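Local coordinates for protein yciO (Escherichia coli, PDB 1K7J) that is of unknown function but belongs to the SUA5 (YrdC-like) family and may bind double-stranded RNA, at residues Q3-H8 / I17-E22; E158-R163 / D169-G174. One frame throughout, in Å; residues are numbered along the deposited sequence.

Interaction 1. Residues Q3-H8 / I17-E22; sequences QFFYIH and INQAVE
Phe5 drives its ring edge-on into helix 14-25, between Gln19 and Ala20. Phe5 CE2 leads: it lies 3.9 Å from Ala20 N, an atom near the plane of the ring, and 4.4 Å from Ala20 CB. Phe5 CE2 is also 3.9 Å from Gln19 CB, so the start of the glutamine chain borders that corner of the ring. Farther along, Ile7 and Ile17 cross at about a right angle and meet only through their end methyls, CD1 to CD1 at 4.1 Å. The CB of Ile17 points away from the strand, and it is the bend beyond it (chi1 -71°, chi2 -65°) that folds CD1 back to Ile7. This apolar side is buried: Leu170 lies against both Phe5 and Ala20, and helix 127-136 packs on Ile7, Ile17 and Ala20.

The Gln3 side is looser and wetter. There Gln19 extends past the ring with its amide turned 81° to it, and OE1 stands 3.8 Å from Phe5 CZ. A water at the ring edge donates a hydrogen bond to Gln19 OE1 at 2.7 Å and accepts one from Gln3 NE2 at 3.2 Å. Strand 3-6 and the helix open a beta-alpha-beta crossover to strand 30-34. Their joint is thus held by apolar burial, while the one polar link between the two segments passes through a water and is presumably easily remade.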
loop_
_atom_site.group_PDB
_atom_site.type_symbol
_atom_site.label_atom_id
_atom_site.label_comp_id
_atom_site.label_asym_id
_atom_site.label_seq_id
_atom_site.Cartn_x
_atom_site.Cartn_y
_atom_site.Cartn_z
ATOM N N GLN A 3 -16.333 4.555 -9.752
ATOM C CA GLN A 3 -16.016 4.405 -11.162
ATOM C C GLN A 3 -15.286 3.067 -11.224
ATOM O O GLN A 3 -14.765 2.597 -10.208
ATOM C CB GLN A 3 -15.112 5.541 -11.640
ATOM C CG GLN A 3 -15.878 6.796 -12.027
ATOM C CD GLN A 3 -14.971 7.914 -12.503
ATOM O OE1 GLN A 3 -14.474 8.710 -11.707
ATOM N NE2 GLN A 3 -14.741 7.971 -13.808
ATOM N N PHE A 4 -15.251 2.450 -12.400
ATOM C CA PHE A 4 -14.609 1.148 -12.564
ATOM C C PHE A 4 -13.779 1.162 -13.848
ATOM O O PHE A 4 -14.324 1.269 -14.949
ATOM C CB PHE A 4 -15.698 0.063 -12.622
ATOM C CG PHE A 4 -15.187 -1.341 -12.437
ATOM C CD1 PHE A 4 -14.959 -2.168 -13.532
ATOM C CD2 PHE A 4 -14.950 -1.846 -11.161
ATOM C CE1 PHE A 4 -14.508 -3.477 -13.359
ATOM C CE2 PHE A 4 -14.498 -3.153 -10.979
ATOM C CZ PHE A 4 -14.277 -3.970 -12.078
ATOM N N PHE A 5 -12.459 1.067 -13.700
ATOM C CA PHE A 5 -11.550 1.087 -14.845
ATOM C C PHE A 5 -10.940 -0.272 -15.141
ATOM O O PHE A 5 -10.453 -0.946 -14.240
ATOM C CB PHE A 5 -10.365 2.032 -14.607
ATOM C CG PHE A 5 -10.717 3.492 -14.546
ATOM C CD1 PHE A 5 -12.001 3.948 -14.821
ATOM C CD2 PHE A 5 -9.734 4.420 -14.211
ATOM C CE1 PHE A 5 -12.297 5.312 -14.762
ATOM C CE2 PHE A 5 -10.019 5.778 -14.149
ATOM C CZ PHE A 5 -11.305 6.225 -14.425
ATOM N N TYR A 6 -10.949 -0.660 -16.410
ATOM C CA TYR A 6 -10.324 -1.908 -16.825
ATOM C C TYR A 6 -8.965 -1.484 -17.354
ATOM O O TYR A 6 -8.871 -0.899 -18.432
ATOM C CB TYR A 6 -11.119 -2.569 -17.946
ATOM C CG TYR A 6 -12.341 -3.312 -17.476
ATOM C CD1 TYR A 6 -12.236 -4.599 -16.944
ATOM C CD2 TYR A 6 -13.605 -2.738 -17.573
ATOM C CE1 TYR A 6 -13.365 -5.296 -16.524
ATOM C CE2 TYR A 6 -14.739 -3.424 -17.155
ATOM C CZ TYR A 6 -14.613 -4.702 -16.635
ATOM O OH TYR A 6 -15.738 -5.388 -16.243
ATOM N N ILE A 7 -7.912 -1.756 -16.591
ATOM C CA ILE A 7 -6.571 -1.380 -17.016
ATOM C C ILE A 7 -5.709 -2.615 -17.267
ATOM O O ILE A 7 -5.654 -3.523 -16.438
ATOM C CB ILE A 7 -5.893 -0.474 -15.956
ATOM C CG1 ILE A 7 -6.744 0.782 -15.735
ATOM C CG2 ILE A 7 -4.485 -0.095 -16.407
ATOM C CD1 ILE A 7 -6.131 1.799 -14.780
ATOM N N HIS A 8 -5.054 -2.653 -18.425
ATOM C CA HIS A 8 -4.185 -3.775 -18.776
ATOM C C HIS A 8 -3.103 -3.857 -17.703
ATOM O O HIS A 8 -2.385 -2.894 -17.463
ATOM C CB HIS A 8 -3.569 -3.535 -20.155
ATOM C CG HIS A 8 -4.578 -3.512 -21.262
ATOM N ND1 HIS A 8 -4.336 -2.915 -22.480
ATOM C CD2 HIS A 8 -5.830 -4.021 -21.334
ATOM C CE1 HIS A 8 -5.397 -3.055 -23.255
ATOM N NE2 HIS A 8 -6.318 -3.722 -22.584
ATOM N N ILE A 17 -4.560 5.606 -16.166
ATOM C CA ILE A 17 -3.696 5.796 -15.006
ATOM C C ILE A 17 -3.791 7.267 -14.600
ATOM O O ILE A 17 -3.945 7.590 -13.422
ATOM C CB ILE A 17 -2.222 5.459 -15.338
ATOM C CG1 ILE A 17 -2.058 3.948 -15.517
ATOM C CG2 ILE A 17 -1.297 5.976 -14.239
ATOM C CD1 ILE A 17 -2.308 3.139 -14.245
ATOM N N ASN A 18 -3.711 8.159 -15.584
ATOM C CA ASN A 18 -3.788 9.589 -15.302
ATOM C C ASN A 18 -5.128 9.971 -14.680
ATOM O O ASN A 18 -5.175 10.739 -13.719
ATOM C CB ASN A 18 -3.537 10.407 -16.574
ATOM C CG ASN A 18 -2.082 10.367 -17.015
ATOM O OD1 ASN A 18 -1.208 9.936 -16.262
ATOM N ND2 ASN A 18 -1.815 10.831 -18.232
ATOM N N GLN A 19 -6.218 9.432 -15.217
ATOM C CA GLN A 19 -7.532 9.734 -14.662
ATOM C C GLN A 19 -7.633 9.237 -13.220
ATOM O O GLN A 19 -8.221 9.899 -12.366
ATOM C CB GLN A 19 -8.636 9.103 -15.514
ATOM C CG GLN A 19 -8.911 9.858 -16.802
ATOM C CD GLN A 19 -10.031 9.237 -17.611
ATOM O OE1 GLN A 19 -11.089 8.904 -17.074
ATOM N NE2 GLN A 19 -9.812 9.090 -18.914
ATOM N N ALA A 20 -7.049 8.073 -12.950
ATOM C CA ALA A 20 -7.072 7.513 -11.604
ATOM C C ALA A 20 -6.318 8.437 -10.651
ATOM O O ALA A 20 -6.776 8.714 -9.544
ATOM C CB ALA A 20 -6.434 6.124 -11.601
ATOM N N VAL A 21 -5.161 8.916 -11.092
ATOM C CA VAL A 21 -4.354 9.809 -10.269
ATOM C C VAL A 21 -5.079 11.132 -10.014
ATOM O O VAL A 21 -4.962 11.713 -8.934
ATOM C CB VAL A 21 -2.976 10.067 -10.924
ATOM C CG1 VAL A 21 -2.261 11.220 -10.227
ATOM C CG2 VAL A 21 -2.124 8.807 -10.833
ATOM N N GLU A 22 -5.834 11.611 -10.997
ATOM C CA GLU A 22 -6.556 12.861 -10.802
ATOM C C GLU A 22 -7.622 12.671 -9.724
ATOM O O GLU A 22 -7.896 13.582 -8.942
ATOM C CB GLU A 22 -7.197 13.332 -12.109
ATOM C CG GLU A 22 -7.780 14.732 -12.014
ATOM C CD GLU A 22 -6.823 15.722 -11.363
ATOM O OE1 GLU A 22 -5.690 15.886 -11.868
ATOM O OE2 GLU A 22 -7.206 16.335 -10.340
HETATM O O HOH W 1 -12.482 9.884 -15.014
#

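Interaction 2. Residues E158-R163 / D169-G174; sequences EEIKDR and DLIIHG
Asp169 OD2 is held twice, by a salt bridge from Arg52 NH1 and a hydrogen bond from Val29 N, at the start of the strand that carries Ile171 to helix 157-164. At the head of that helix Asp156 OD1 accepts the amides of Glu158 and Glu159, and from there Glu158 reaches toward the edge of the His173 ring. That approach is distant: Glu158 OE2 lies near the ring plane, 4.4 Å from His173 CD2, and 5.0 Å from His173 NE2. His173 sends CG anti to its backbone N (chi1 178°), which carries the ring outward from the strand to Glu158 and to Tyr6.

The firm packing belongs to Ile171. Its side chain points at the helix, and Ile171 CD1, at the end of an extended chain, touches the helix backbone itself, 3.7 Å from Lys161 CA. The same methyl lies 4.0 Å from Ile160 CG2 and 4.3 Å from Lys161 CB, filling the angle between two successive residues. Lys161 offers only the base of its chain here; its far end leads away from the strand. Val31 and Phe4, from the strands flanking 170-173, also touch Ile171.

On another side of the helix Arg163 NE forms a salt bridge with Glu159 OE2 at 3.0 Å, one turn away; its hydrogen bond is weak, the N-H...O angle being 121°. The axes of 158-163 and 170-173 are 9.3 Å apart at their closest and run 167° to each other, nearly antiparallel, as expected where a helix returns to the sheet in a beta-alpha-beta crossover from strand 140-144. Ile171 therefore carries the strand's larger share of the contact, and Glu158 and His173 would add at most a weak attraction, were the imidazole protonated.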
loop_
_atom_site.group_PDB
_atom_site.type_symbol
_atom_site.label_atom_id
_atom_site.label_comp_id
_atom_site.label_asym_id
_atom_site.label_seq_id
_atom_site.Cartn_x
_atom_site.Cartn_y
_atom_site.Cartn_z
ATOM N N GLU A 158 -14.275 -8.137 -9.410
ATOM C CA GLU A 158 -15.729 -8.101 -9.513
ATOM C C GLU A 158 -16.350 -8.248 -8.125
ATOM O O GLU A 158 -17.370 -7.627 -7.823
ATOM C CB GLU A 158 -16.228 -9.207 -10.445
ATOM C CG GLU A 158 -16.039 -8.893 -11.925
ATOM C CD GLU A 158 -16.715 -7.594 -12.341
ATOM O OE1 GLU A 158 -17.830 -7.315 -11.845
ATOM O OE2 GLU A 158 -16.141 -6.856 -13.170
ATOM N N GLU A 159 -15.729 -9.070 -7.282
ATOM C CA GLU A 159 -16.206 -9.267 -5.918
ATOM C C GLU A 159 -16.008 -7.950 -5.172
ATOM O O GLU A 159 -16.851 -7.534 -4.379
ATOM C CB GLU A 159 -15.412 -10.392 -5.240
ATOM C CG GLU A 159 -15.820 -10.723 -3.802
ATOM C CD GLU A 159 -15.302 -9.722 -2.780
ATOM O OE1 GLU A 159 -14.099 -9.381 -2.831
ATOM O OE2 GLU A 159 -16.094 -9.287 -1.915
ATOM N N ILE A 160 -14.885 -7.288 -5.446
ATOM C CA ILE A 160 -14.576 -6.014 -4.811
ATOM C C ILE A 160 -15.620 -4.965 -5.193
ATOM O O ILE A 160 -16.067 -4.183 -4.352
ATOM C CB ILE A 160 -13.165 -5.530 -5.220
ATOM C CG1 ILE A 160 -12.115 -6.474 -4.618
ATOM C CG2 ILE A 160 -12.943 -4.096 -4.760
ATOM C CD1 ILE A 160 -10.691 -6.176 -5.039
ATOM N N LYS A 161 -16.009 -4.960 -6.463
ATOM C CA LYS A 161 -17.012 -4.020 -6.950
ATOM C C LYS A 161 -18.336 -4.260 -6.226
ATOM O O LYS A 161 -18.990 -3.317 -5.781
ATOM C CB LYS A 161 -17.193 -4.189 -8.462
ATOM C CG LYS A 161 -18.188 -3.228 -9.109
ATOM C CD LYS A 161 -18.158 -3.382 -10.628
ATOM C CE LYS A 161 -19.095 -2.409 -11.332
ATOM N NZ LYS A 161 -20.532 -2.713 -11.085
ATOM N N ASP A 162 -18.723 -5.527 -6.092
ATOM C CA ASP A 162 -19.977 -5.860 -5.418
ATOM C C ASP A 162 -19.977 -5.413 -3.961
ATOM O O ASP A 162 -20.996 -4.957 -3.442
ATOM C CB ASP A 162 -20.242 -7.370 -5.465
ATOM C CG ASP A 162 -20.470 -7.889 -6.871
ATOM O OD1 ASP A 162 -20.972 -7.122 -7.722
ATOM O OD2 ASP A 162 -20.162 -9.075 -7.121
ATOM N N ARG A 163 -18.829 -5.542 -3.306
ATOM C CA ARG A 163 -18.712 -5.183 -1.901
ATOM C C ARG A 163 -18.471 -3.713 -1.578
ATOM O O ARG A 163 -19.017 -3.198 -0.598
ATOM C CB ARG A 163 -17.595 -6.002 -1.241
ATOM C CG ARG A 163 -17.353 -5.642 0.226
ATOM C CD ARG A 163 -16.077 -6.280 0.770
ATOM N NE ARG A 163 -16.108 -7.738 0.684
ATOM C CZ ARG A 163 -16.965 -8.513 1.342
ATOM N NH1 ARG A 163 -17.878 -7.973 2.142
ATOM N NH2 ARG A 163 -16.901 -9.833 1.212
ATOM N N ASP A 169 -14.333 5.593 -4.471
ATOM C CA ASP A 169 -14.543 6.429 -5.645
ATOM C C ASP A 169 -14.077 5.818 -6.961
ATOM O O ASP A 169 -14.572 6.173 -8.033
ATOM C CB ASP A 169 -13.874 7.780 -5.403
ATOM C CG ASP A 169 -14.327 8.412 -4.101
ATOM O OD1 ASP A 169 -15.556 8.557 -3.918
ATOM O OD2 ASP A 169 -13.471 8.752 -3.260
ATOM N N LEU A 170 -13.126 4.897 -6.878
ATOM C CA LEU A 170 -12.617 4.237 -8.067
ATOM C C LEU A 170 -12.089 2.862 -7.725
ATOM O O LEU A 170 -11.485 2.663 -6.674
ATOM C CB LEU A 170 -11.479 5.047 -8.697
ATOM C CG LEU A 170 -10.720 4.335 -9.828
ATOM C CD1 LEU A 170 -11.639 4.149 -11.030
ATOM C CD2 LEU A 170 -9.489 5.142 -10.216
ATOM N N ILE A 171 -12.346 1.912 -8.613
ATOM C CA ILE A 171 -11.840 0.563 -8.457
ATOM C C ILE A 171 -11.150 0.261 -9.773
ATOM O O ILE A 171 -11.761 0.357 -10.839
ATOM C CB ILE A 171 -12.958 -0.468 -8.232
ATOM C CG1 ILE A 171 -13.623 -0.224 -6.874
ATOM C CG2 ILE A 171 -12.375 -1.882 -8.298
ATOM C CD1 ILE A 171 -14.847 -1.089 -6.616
ATOM N N ILE A 172 -9.864 -0.058 -9.699
ATOM C CA ILE A 172 -9.108 -0.388 -10.895
ATOM C C ILE A 172 -9.030 -1.896 -11.018
ATOM O O ILE A 172 -8.460 -2.566 -10.163
ATOM C CB ILE A 172 -7.667 0.173 -10.841
ATOM C CG1 ILE A 172 -7.697 1.702 -10.869
ATOM C CG2 ILE A 172 -6.855 -0.360 -12.016
ATOM C CD1 ILE A 172 -6.333 2.345 -10.661
ATOM N N HIS A 173 -9.634 -2.422 -12.075
ATOM C CA HIS A 173 -9.612 -3.848 -12.352
ATOM C C HIS A 173 -8.253 -4.124 -12.985
ATOM O O HIS A 173 -7.976 -3.664 -14.094
ATOM C CB HIS A 173 -10.741 -4.191 -13.329
ATOM C CG HIS A 173 -10.799 -5.633 -13.730
ATOM N ND1 HIS A 173 -9.714 -6.312 -14.241
ATOM C CD2 HIS A 173 -11.834 -6.508 -13.749
ATOM C CE1 HIS A 173 -10.079 -7.541 -14.562
ATOM N NE2 HIS A 173 -11.360 -7.686 -14.274
ATOM N N GLY A 174 -7.400 -4.853 -12.271
ATOM C CA GLY A 174 -6.084 -5.175 -12.787
ATOM C C GLY A 174 -5.881 -6.674 -12.841
ATOM O O GLY A 174 -4.760 -7.165 -12.718
#

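In the fold
Strands 3-6 and 170-173 are neighbours at one end of the sheet, joined in parallel by backbone bonds such as Phe5 O with His173 N. Interaction 1 packs helix 14-25 on one face of this pair and interaction 2 packs helix 157-164 on the opposite face, their centres 11 Å apart. Successive residues divide the work: Phe5 turns to the first helix, while Phe4 and Tyr6 join Ile171 and His173 beside the second. Interaction 1 is the more buried, mainly apolar with one water at its margin. Interaction 2 is only partly buried, an isoleucine anchor bordered by carboxylate, lysine and imidazole, where three of the five touching residues are partly exposed.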